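Local coordinates for protein NADH dehydrogenase (Methanothermobacter marburgensis, PDB 4R81) that binds flavin mononucleotide and probably catalyses the oxidation of NAD(P)H with a quinone as electron acceptor, at residues D126-E140 and G165-V178. Sequence-based numbering, arbitrary orientation.
Sequences DIEKAVVLCSAGHTE and GVKNVTMEILGGMV. With FMN (flavin mononucleotide), chain E.
Strands 129-135 and 169-174 pair in parallel, a ladder of backbone bonds running from Ala130 N to Asn168 O through to Ala136 N to Leu174 O. The straightest rung, Glu172 N to Val132 O (2.8 Å), has an N-H...O angle of 173°. Beside it Met171 CG packs on Val132 CB (3.8 Å), and the extended methionine chain, its CG anti to the backbone N (chi1 -175°), carries CE on to Cys134 CB. On the opposite face Leu133 CD2 lies alongside Glu172 CG (3.6 Å), while the Glu172 carboxylate turns away to a salt bridge with Arg191. At the N-terminal end of the pairing, Asn168 ND2 gives an N-H to Glu128 O at 3.0 Å, nearly within its own amide plane. With an alanine in its place, Glu128 O is likely to lose this side-chain donor, weakening the tie between Glu128 and Asn168. Lys167 bends at its last torsion (chi4 66°), bringing NZ to Asp126 OD1 in a salt bridge (3.2 Å) whose hydrogen bond is weak; a water links the same NZ to Glu128 OE1. Beyond the strand ends, Met177 N bonds to Ala136 O (3.0 Å), bringing the 175-178 turn against residues 136-138. There Gly137 N donates to flavin N1, and His138 N to the flavin O2 (2.8 Å). Helix 18-32 covers the Leu133 face and helix 148-162 the Met171 face, with strand 84-90 on the far side of 129-135. This is the edge of a flavodoxin-like parallel sheet with strand order 2-1-3-4-5, in which the loops after the C-terminal ends of the strands cradle FMN.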
loop_
_atom_site.group_PDB
_atom_site.type_symbol
_atom_site.label_atom_id
_atom_site.label_comp_id
_atom_site.label_asym_id
_atom_site.label_seq_id
_atom_site.Cartn_x
_atom_site.Cartn_y
_atom_site.Cartn_z
ATOM N N ASP A 126 -11.715 -17.816 8.837
ATOM C CA ASP A 126 -12.842 -18.585 8.329
ATOM C C ASP A 126 -13.858 -17.653 7.673
ATOM O O ASP A 126 -14.844 -17.249 8.288
ATOM C CB ASP A 126 -13.485 -19.379 9.465
ATOM C CG ASP A 126 -14.602 -20.271 8.989
ATOM O OD1 ASP A 126 -14.599 -20.642 7.797
ATOM O OD2 ASP A 126 -15.482 -20.602 9.808
ATOM N N ILE A 127 -13.606 -17.322 6.412
ATOM C CA ILE A 127 -14.397 -16.327 5.696
ATOM C C ILE A 127 -14.741 -16.849 4.310
ATOM O O ILE A 127 -13.844 -17.198 3.530
ATOM C CB ILE A 127 -13.622 -14.996 5.550
ATOM C CG1 ILE A 127 -13.439 -14.312 6.913
ATOM C CG2 ILE A 127 -14.333 -14.058 4.570
ATOM C CD1 ILE A 127 -14.739 -13.793 7.547
ATOM N N GLU A 128 -16.035 -16.898 4.007
ATOM C CA GLU A 128 -16.511 -17.485 2.757
ATOM C C GLU A 128 -16.262 -16.579 1.551
ATOM O O GLU A 128 -15.940 -17.063 0.458
ATOM C CB GLU A 128 -18.003 -17.825 2.867
ATOM C CG GLU A 128 -18.509 -18.798 1.810
ATOM C CD GLU A 128 -17.927 -20.207 1.958
ATOM O OE1 GLU A 128 -17.591 -20.618 3.097
ATOM O OE2 GLU A 128 -17.805 -20.909 0.931
ATOM N N LYS A 129 -16.382 -15.268 1.759
ATOM C CA LYS A 129 -16.282 -14.309 0.661
ATOM C C LYS A 129 -15.760 -12.950 1.108
ATOM O O LYS A 129 -16.131 -12.453 2.166
ATOM C CB LYS A 129 -17.650 -14.115 0.000
ATOM C CG LYS A 129 -17.628 -13.250 -1.251
ATOM C CD LYS A 129 -18.957 -13.330 -1.973
ATOM C CE LYS A 129 -18.860 -12.858 -3.418
ATOM N NZ LYS A 129 -20.220 -12.754 -4.037
ATOM N N ALA A 130 -14.909 -12.351 0.286
ATOM C CA ALA A 130 -14.509 -10.969 0.479
ATOM C C ALA A 130 -14.856 -10.176 -0.770
ATOM O O ALA A 130 -14.621 -10.635 -1.894
ATOM C CB ALA A 130 -13.026 -10.870 0.772
ATOM N N VAL A 131 -15.420 -8.989 -0.562
ATOM C CA VAL A 131 -15.769 -8.076 -1.642
ATOM C C VAL A 131 -14.938 -6.797 -1.517
ATOM O O VAL A 131 -14.901 -6.167 -0.455
ATOM C CB VAL A 131 -17.257 -7.692 -1.574
ATOM C CG1 VAL A 131 -17.618 -6.744 -2.708
ATOM C CG2 VAL A 131 -18.134 -8.938 -1.616
ATOM N N VAL A 132 -14.265 -6.406 -2.595
ATOM C CA VAL A 132 -13.502 -5.165 -2.596
ATOM C C VAL A 132 -14.199 -4.160 -3.500
ATOM O O VAL A 132 -14.435 -4.432 -4.674
ATOM C CB VAL A 132 -12.060 -5.388 -3.104
ATOM C CG1 VAL A 132 -11.303 -4.058 -3.181
ATOM C CG2 VAL A 132 -11.335 -6.362 -2.198
ATOM N N LEU A 133 -14.535 -3.005 -2.942
ATOM C CA LEU A 133 -15.159 -1.929 -3.705
ATOM C C LEU A 133 -14.191 -0.754 -3.701
ATOM O O LEU A 133 -14.071 -0.018 -2.712
ATOM C CB LEU A 133 -16.514 -1.530 -3.109
ATOM C CG LEU A 133 -17.591 -2.613 -2.985
ATOM C CD1 LEU A 133 -18.892 -2.056 -2.401
ATOM C CD2 LEU A 133 -17.864 -3.273 -4.327
ATOM N N CYS A 134 -13.473 -0.607 -4.809
ATOM C CA CYS A 134 -12.406 0.374 -4.910
ATOM C C CYS A 134 -12.784 1.489 -5.875
ATOM O O CYS A 134 -12.991 1.258 -7.070
ATOM C CB CYS A 134 -11.131 -0.325 -5.384
ATOM S SG CYS A 134 -9.758 0.767 -5.699
ATOM N N SER A 135 -12.885 2.705 -5.360
ATOM C CA SER A 135 -13.217 3.858 -6.193
ATOM C C SER A 135 -11.938 4.434 -6.784
ATOM O O SER A 135 -10.951 4.598 -6.082
ATOM C CB SER A 135 -13.939 4.919 -5.362
ATOM O OG SER A 135 -14.096 6.117 -6.100
ATOM N N ALA A 136 -11.944 4.734 -8.081
ATOM C CA ALA A 136 -10.731 5.229 -8.730
ATOM C C ALA A 136 -11.026 6.403 -9.642
ATOM O O ALA A 136 -12.109 6.487 -10.216
ATOM C CB ALA A 136 -10.063 4.114 -9.520
ATOM N N GLY A 137 -10.063 7.308 -9.761
ATOM C CA GLY A 137 -10.163 8.396 -10.714
ATOM C C GLY A 137 -10.110 7.889 -12.145
ATOM O O GLY A 137 -10.913 8.285 -12.993
ATOM N N HIS A 138 -9.146 7.014 -12.427
ATOM C CA HIS A 138 -9.064 6.390 -13.743
ATOM C C HIS A 138 -10.248 5.467 -13.979
ATOM O O HIS A 138 -10.836 4.945 -13.038
ATOM C CB HIS A 138 -7.762 5.605 -13.885
ATOM C CG HIS A 138 -6.573 6.474 -14.122
ATOM N ND1 HIS A 138 -6.452 7.265 -15.243
ATOM C CD2 HIS A 138 -5.459 6.690 -13.384
ATOM C CE1 HIS A 138 -5.310 7.928 -15.188
ATOM N NE2 HIS A 138 -4.691 7.599 -14.069
ATOM N N THR A 139 -10.602 5.266 -15.242
ATOM C CA THR A 139 -11.616 4.276 -15.562
ATOM C C THR A 139 -11.015 2.886 -15.404
ATOM O O THR A 139 -9.794 2.714 -15.482
ATOM C CB THR A 139 -12.140 4.440 -16.992
ATOM O OG1 THR A 139 -11.046 4.351 -17.914
ATOM C CG2 THR A 139 -12.830 5.787 -17.147
ATOM N N GLU A 140 -11.870 1.893 -15.183
ATOM C CA GLU A 140 -11.404 0.521 -15.075
ATOM C C GLU A 140 -10.754 0.121 -16.390
ATOM O O GLU A 140 -9.792 -0.641 -16.408
ATOM C CB GLU A 140 -12.561 -0.421 -14.750
ATOM C CG GLU A 140 -12.136 -1.871 -14.606
ATOM C CD GLU A 140 -13.278 -2.773 -14.212
ATOM O OE1 GLU A 140 -14.451 -2.366 -14.385
ATOM O OE2 GLU A 140 -13.001 -3.890 -13.721
ATOM N N GLY A 165 -6.581 -17.337 3.197
ATOM C CA GLY A 165 -7.622 -18.328 3.388
ATOM C C GLY A 165 -9.047 -17.940 3.032
ATOM O O GLY A 165 -9.937 -18.780 3.114
ATOM N N VAL A 166 -9.282 -16.684 2.661
ATOM C CA VAL A 166 -10.613 -16.293 2.194
ATOM C C VAL A 166 -11.001 -17.187 1.009
ATOM O O VAL A 166 -10.215 -17.367 0.086
ATOM C CB VAL A 166 -10.654 -14.817 1.774
ATOM C CG1 VAL A 166 -12.027 -14.470 1.214
ATOM C CG2 VAL A 166 -10.314 -13.918 2.960
ATOM N N LYS A 167 -12.203 -17.759 1.036
ATOM C CA LYS A 167 -12.533 -18.817 0.082
ATOM C C LYS A 167 -12.892 -18.319 -1.317
ATOM O O LYS A 167 -12.630 -19.001 -2.313
ATOM C CB LYS A 167 -13.636 -19.717 0.644
ATOM C CG LYS A 167 -13.226 -20.405 1.936
ATOM C CD LYS A 167 -14.172 -21.526 2.329
ATOM C CE LYS A 167 -13.671 -22.217 3.584
ATOM N NZ LYS A 167 -13.723 -21.307 4.769
ATOM N N ASN A 168 -13.483 -17.132 -1.382
ATOM C CA ASN A 168 -13.973 -16.557 -2.630
ATOM C C ASN A 168 -13.796 -15.050 -2.569
ATOM O O ASN A 168 -14.060 -14.442 -1.530
ATOM C CB ASN A 168 -15.463 -16.868 -2.822
ATOM C CG ASN A 168 -15.745 -18.352 -2.947
ATOM O OD1 ASN A 168 -15.589 -18.933 -4.021
ATOM N ND2 ASN A 168 -16.177 -18.972 -1.851
ATOM N N VAL A 169 -13.347 -14.448 -3.668
ATOM C CA VAL A 169 -13.120 -13.004 -3.711
ATOM C C VAL A 169 -13.661 -12.345 -4.982
ATOM O O VAL A 169 -13.646 -12.939 -6.069
ATOM C CB VAL A 169 -11.617 -12.640 -3.568
ATOM C CG1 VAL A 169 -11.059 -13.122 -2.237
ATOM C CG2 VAL A 169 -10.814 -13.209 -4.729
ATOM N N THR A 170 -14.120 -11.104 -4.828
ATOM C CA THR A 170 -14.601 -10.280 -5.929
ATOM C C THR A 170 -14.050 -8.868 -5.759
ATOM O O THR A 170 -14.002 -8.359 -4.645
ATOM C CB THR A 170 -16.141 -10.170 -5.926
ATOM O OG1 THR A 170 -16.728 -11.476 -5.994
ATOM C CG2 THR A 170 -16.618 -9.349 -7.111
ATOM N N MET A 171 -13.629 -8.238 -6.850
ATOM C CA MET A 171 -13.237 -6.830 -6.800
ATOM C C MET A 171 -14.007 -6.033 -7.847
ATOM O O MET A 171 -14.129 -6.456 -8.998
ATOM C CB MET A 171 -11.724 -6.654 -6.995
ATOM C CG MET A 171 -11.224 -5.210 -6.821
ATOM S SD MET A 171 -9.423 -5.041 -6.946
ATOM C CE MET A 171 -9.170 -3.338 -6.447
ATOM N N GLU A 172 -14.545 -4.893 -7.432
ATOM C CA GLU A 172 -15.214 -3.982 -8.350
ATOM C C GLU A 172 -14.410 -2.697 -8.396
ATOM O O GLU A 172 -14.267 -2.013 -7.379
ATOM C CB GLU A 172 -16.628 -3.656 -7.857
ATOM C CG GLU A 172 -17.491 -4.867 -7.547
ATOM C CD GLU A 172 -18.276 -5.356 -8.736
ATOM O OE1 GLU A 172 -18.044 -4.858 -9.859
ATOM O OE2 GLU A 172 -19.131 -6.245 -8.545
ATOM N N ILE A 173 -13.871 -2.371 -9.566
ATOM C CA ILE A 173 -13.204 -1.091 -9.731
ATOM C C ILE A 173 -14.244 -0.067 -10.161
ATOM O O ILE A 173 -14.729 -0.089 -11.291
ATOM C CB ILE A 173 -12.047 -1.157 -10.739
ATOM C CG1 ILE A 173 -10.960 -2.100 -10.215
ATOM C CG2 ILE A 173 -11.482 0.237 -10.978
ATOM C CD1 ILE A 173 -9.821 -2.331 -11.196
ATOM N N LEU A 174 -14.600 0.816 -9.234
ATOM C CA LEU A 174 -15.591 1.848 -9.500
ATOM C C LEU A 174 -14.867 3.088 -10.016
ATOM O O LEU A 174 -14.530 3.996 -9.254
ATOM C CB LEU A 174 -16.420 2.137 -8.242
ATOM C CG LEU A 174 -17.068 0.894 -7.604
ATOM C CD1 LEU A 174 -17.774 1.206 -6.269
ATOM C CD2 LEU A 174 -18.036 0.211 -8.578
ATOM N N GLY A 175 -14.606 3.107 -11.320
ATOM C CA GLY A 175 -13.719 4.101 -11.901
ATOM C C GLY A 175 -14.406 5.309 -12.507
ATOM O O GLY A 175 -15.630 5.363 -12.585
ATOM N N GLY A 176 -13.603 6.288 -12.913
ATOM C CA GLY A 176 -14.108 7.487 -13.557
ATOM C C GLY A 176 -14.434 8.613 -12.593
ATOM O O GLY A 176 -15.012 9.638 -12.989
ATOM N N MET A 177 -14.060 8.436 -11.329
ATOM C CA MET A 177 -14.391 9.416 -10.303
ATOM C C MET A 177 -13.315 10.494 -10.200
ATOM O O MET A 177 -12.573 10.563 -9.219
ATOM C CB MET A 177 -14.602 8.731 -8.953
ATOM C CG MET A 177 -15.519 7.510 -9.017
ATOM S SD MET A 177 -17.075 7.802 -9.880
ATOM C CE MET A 177 -17.862 8.999 -8.788
ATOM N N VAL A 178 -13.227 11.332 -11.225
ATOM C CA VAL A 178 -12.305 12.455 -11.195
ATOM C C VAL A 178 -13.032 13.660 -10.610
ATOM O O VAL A 178 -14.250 13.772 -10.746
ATOM C CB VAL A 178 -11.735 12.759 -12.597
ATOM C CG1 VAL A 178 -10.840 11.622 -13.052
ATOM C CG2 VAL A 178 -12.854 12.969 -13.592
HETATM N N1 FMN E . -7.043 7.492 -8.969
HETATM C C2 FMN E . -6.508 6.486 -9.750
HETATM O O2 FMN E . -7.156 6.033 -10.685
HETATM N N3 FMN E . -5.251 5.981 -9.482
HETATM C C4 FMN E . -4.515 6.479 -8.428
HETATM O O4 FMN E . -3.404 6.008 -8.203
HETATM C C4A FMN E . -5.039 7.496 -7.634
HETATM N N5 FMN E . -4.316 8.024 -6.583
HETATM C C5A FMN E . -4.860 9.019 -5.796
HETATM C C6 FMN E . -4.131 9.535 -4.725
HETATM C C7 FMN E . -4.664 10.546 -3.930
HETATM C C7M FMN E . -3.888 11.086 -2.765
HETATM C C8 FMN E . -5.937 11.046 -4.205
HETATM C C8M FMN E . -6.525 12.142 -3.359
HETATM C C9 FMN E . -6.655 10.534 -5.283
HETATM C C9A FMN E . -6.127 9.519 -6.080
HETATM N N10 FMN E . -6.841 9.003 -7.149
HETATM C C10 FMN E . -6.307 7.996 -7.916
HETATM C "C1'" FMN E . -8.219 9.493 -7.459
HETATM C "C2'" FMN E . -9.121 8.831 -6.408
HETATM O "O2'" FMN E . -9.201 7.429 -6.572
HETATM C "C3'" FMN E . -10.488 9.495 -6.371
HETATM O "O3'" FMN E . -10.297 10.776 -5.793
HETATM C "C4'" FMN E . -11.462 8.690 -5.519
HETATM O "O4'" FMN E . -11.781 7.452 -6.116
HETATM C "C5'" FMN E . -12.752 9.454 -5.266
HETATM O "O5'" FMN E . -13.432 8.761 -4.247
HETATM P P FMN E . -13.610 9.475 -2.821
HETATM O O1P FMN E . -14.522 10.672 -3.024
HETATM O O2P FMN E . -14.240 8.510 -1.847
HETATM O O3P FMN E . -12.258 9.950 -2.347
HETATM O O HOH W 1 -11.543 -19.118 5.097
HETATM O O HOH W 2 -16.254 -20.001 5.150
HETATM O O HOH W 3 -15.048 1.794 -14.101
#